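PDB 4R12: putative uncharacterized protein from Dictyostelium purpureum, which is nicastrin, probably an essential subunit of the gamma-secretase complex, which cleaves membrane proteins such as Notch receptors within the membrane. Local coordinates for residues T185-G190 and W562-S567. Sequence-based numbering, arbitrary orientation.
Sequences TCLRRG and WKIVNS. With NAG (2-acetamido-2-deoxy-beta-D-glucopyranose), chain F.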
loop_
_atom_site.group_PDB
_atom_site.type_symbol
_atom_site.label_atom_id
_atom_site.label_comp_id
_atom_site.label_asym_id
_atom_site.label_seq_id
_atom_site.Cartn_x
_atom_site.Cartn_y
_atom_site.Cartn_z
ATOM N N THR A 185 -23.048 6.249 10.123
ATOM C CA THR A 185 -24.100 5.245 10.102
ATOM C C THR A 185 -23.594 3.811 10.245
ATOM O O THR A 185 -24.105 3.058 11.072
ATOM C CB THR A 185 -24.913 5.350 8.802
ATOM O OG1 THR A 185 -25.438 6.678 8.674
ATOM C CG2 THR A 185 -26.059 4.343 8.799
ATOM N N CYS A 186 -22.603 3.417 9.441
ATOM C CA CYS A 186 -22.151 2.041 9.497
ATOM C C CYS A 186 -21.384 1.781 10.795
ATOM O O CYS A 186 -21.466 0.685 11.343
ATOM C CB CYS A 186 -21.308 1.672 8.260
ATOM S SG CYS A 186 -19.693 2.454 8.139
ATOM N N LEU A 187 -20.662 2.774 11.307
ATOM C CA LEU A 187 -19.974 2.569 12.585
ATOM C C LEU A 187 -20.963 2.348 13.733
ATOM O O LEU A 187 -20.778 1.443 14.541
ATOM C CB LEU A 187 -19.051 3.739 12.921
ATOM C CG LEU A 187 -17.686 3.825 12.219
ATOM C CD1 LEU A 187 -16.944 5.045 12.727
ATOM C CD2 LEU A 187 -16.827 2.562 12.417
ATOM N N ARG A 188 -22.007 3.167 13.794
ATOM C CA ARG A 188 -23.040 3.039 14.826
ATOM C C ARG A 188 -23.647 1.634 14.848
ATOM O O ARG A 188 -23.915 1.076 15.919
ATOM C CB ARG A 188 -24.145 4.092 14.608
ATOM C CG ARG A 188 -25.263 4.048 15.647
ATOM C CD ARG A 188 -26.296 5.147 15.435
ATOM N NE ARG A 188 -26.939 5.079 14.126
ATOM C CZ ARG A 188 -26.902 6.062 13.231
ATOM N NH1 ARG A 188 -26.255 7.184 13.514
ATOM N NH2 ARG A 188 -27.508 5.930 12.058
ATOM N N ARG A 189 -23.842 1.052 13.669
ATOM C CA ARG A 189 -24.464 -0.274 13.573
ATOM C C ARG A 189 -23.464 -1.418 13.664
ATOM O O ARG A 189 -23.853 -2.585 13.722
ATOM C CB ARG A 189 -25.249 -0.391 12.270
ATOM C CG ARG A 189 -26.329 0.666 12.141
ATOM C CD ARG A 189 -27.196 0.447 10.915
ATOM N NE ARG A 189 -28.076 1.591 10.689
ATOM C CZ ARG A 189 -29.180 1.552 9.950
ATOM N NH1 ARG A 189 -29.547 0.415 9.368
ATOM N NH2 ARG A 189 -29.921 2.645 9.802
ATOM N N GLY A 190 -22.178 -1.090 13.677
ATOM C CA GLY A 190 -21.143 -2.105 13.747
ATOM C C GLY A 190 -20.988 -2.867 12.441
ATOM O O GLY A 190 -20.630 -4.040 12.440
ATOM N N TRP A 562 -16.715 2.046 17.535
ATOM C CA TRP A 562 -15.894 3.158 17.075
ATOM C C TRP A 562 -16.753 4.420 17.013
ATOM O O TRP A 562 -17.918 4.348 16.624
ATOM C CB TRP A 562 -15.289 2.879 15.693
ATOM C CG TRP A 562 -14.209 1.834 15.655
ATOM C CD1 TRP A 562 -14.322 0.564 15.162
ATOM C CD2 TRP A 562 -12.852 1.972 16.101
ATOM N NE1 TRP A 562 -13.123 -0.097 15.280
ATOM C CE2 TRP A 562 -12.204 0.743 15.855
ATOM C CE3 TRP A 562 -12.123 3.011 16.688
ATOM C CZ2 TRP A 562 -10.865 0.523 16.176
ATOM C CZ3 TRP A 562 -10.788 2.795 17.008
ATOM C CH2 TRP A 562 -10.171 1.558 16.754
ATOM N N LYS A 563 -16.175 5.565 17.383
ATOM C CA LYS A 563 -16.845 6.862 17.279
ATOM C C LYS A 563 -16.014 7.870 16.477
ATOM O O LYS A 563 -14.792 7.923 16.615
ATOM C CB LYS A 563 -17.132 7.438 18.671
ATOM C CG LYS A 563 -18.311 6.813 19.400
ATOM C CD LYS A 563 -19.542 7.720 19.342
ATOM C CE LYS A 563 -20.650 7.235 20.273
ATOM N NZ LYS A 563 -20.316 7.397 21.721
ATOM N N ILE A 564 -16.675 8.667 15.643
ATOM C CA ILE A 564 -16.008 9.781 14.979
ATOM C C ILE A 564 -16.008 11.004 15.903
ATOM O O ILE A 564 -17.046 11.604 16.152
ATOM C CB ILE A 564 -16.678 10.146 13.643
ATOM C CG1 ILE A 564 -16.708 8.937 12.704
ATOM C CG2 ILE A 564 -15.930 11.292 12.983
ATOM C CD1 ILE A 564 -17.509 9.179 11.433
ATOM N N VAL A 565 -14.837 11.365 16.412
ATOM C CA VAL A 565 -14.723 12.492 17.327
ATOM C C VAL A 565 -14.244 13.749 16.612
ATOM O O VAL A 565 -14.366 14.851 17.141
ATOM C CB VAL A 565 -13.769 12.165 18.489
ATOM C CG1 VAL A 565 -14.330 11.008 19.310
ATOM C CG2 VAL A 565 -12.385 11.809 17.958
ATOM N N ASN A 566 -13.682 13.618 15.421
ATOM C CA ASN A 566 -13.203 14.773 14.675
ATOM C C ASN A 566 -13.098 14.504 13.201
ATOM O O ASN A 566 -12.195 13.849 12.777
ATOM C CB ASN A 566 -11.863 15.228 15.223
ATOM C CG ASN A 566 -11.428 16.570 14.689
ATOM O OD1 ASN A 566 -11.776 16.967 13.603
ATOM N ND2 ASN A 566 -10.639 17.251 15.459
ATOM N N SER A 567 -14.027 15.025 12.422
ATOM C CA SER A 567 -14.095 14.723 10.998
ATOM C C SER A 567 -13.096 15.518 10.158
ATOM O O SER A 567 -13.068 15.382 8.938
ATOM C CB SER A 567 -15.513 14.956 10.480
ATOM O OG SER A 567 -16.085 16.101 11.076
HETATM C C1 NAG F . -9.868 18.630 14.840
HETATM C C2 NAG F . -9.490 19.521 15.990
HETATM C C3 NAG F . -8.428 20.545 15.632
HETATM C C4 NAG F . -7.353 19.981 14.727
HETATM C C5 NAG F . -7.943 19.128 13.625
HETATM C C6 NAG F . -6.894 18.389 12.803
HETATM C C7 NAG F . -11.271 19.538 17.483
HETATM C C8 NAG F . -12.648 19.004 17.233
HETATM N N2 NAG F . -10.696 20.130 16.469
HETATM O O3 NAG F . -7.779 20.915 16.843
HETATM O O4 NAG F . -6.608 21.053 14.202
HETATM O O5 NAG F . -8.664 18.148 14.340
HETATM O O6 NAG F . -6.642 18.982 11.537
HETATM O O7 NAG F . -10.685 19.440 18.539
#
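Trp562 meets the helix 183-189 chiefly through its CB: Leu187 sets CD2 against Trp562 CB at 3.6 Å, with CD1 of the same leucine also close to that carbon. The CA-CB bond of Leu187 points at the strand, and its CG stands anti to the carbonyl carbon (chi1 -78°), which carries both methyls across. As a secondary contact CD2 comes to the indole obliquely, while the end of the tryptophan side chain leads away from the helix; its ring packs edge-to-face with Phe555, and its NE1 makes weak hydrogen bonds to Glu193 OE1 and Gly490 O. At the backbone, the carbonyl of Trp562 approaches the root of the leucine, Leu187 CB lying 3.9 Å from Trp562 O.

The backbone of Lys563 hydrogen-bonds to Asp554, a pairing that belongs to the antiparallel two-stranded sheet of 553-556 and 561-564. Between 185-190 and 562-567, Leu187 is the residue of the helix that makes the contact. Phe553 of the partner strand touches both Leu187 and Ile564, and Thr573 and Cys192 also touch the leucine. The helix is joined to the strand 192-203 by the Cys186-Cys192 disulfide and ends in a Schellman motif at Gly190, whose N bonds to Leu187 O.

Ile564 shares CD1 of the leucine with Trp562: its CG1 lies 3.9 Å from Leu187 CD1, and the side chains of Ile564 and Leu187 cross at about a right angle. Beyond it the chain leaves the strand. Asn566 is N-glycosylated, its ND2 covalently linked to C1 of the sugar, while Asn566 OD1 accepts a hydrogen bond from Ser568 N, which would help fix the rotation of the amide carrying the glycan.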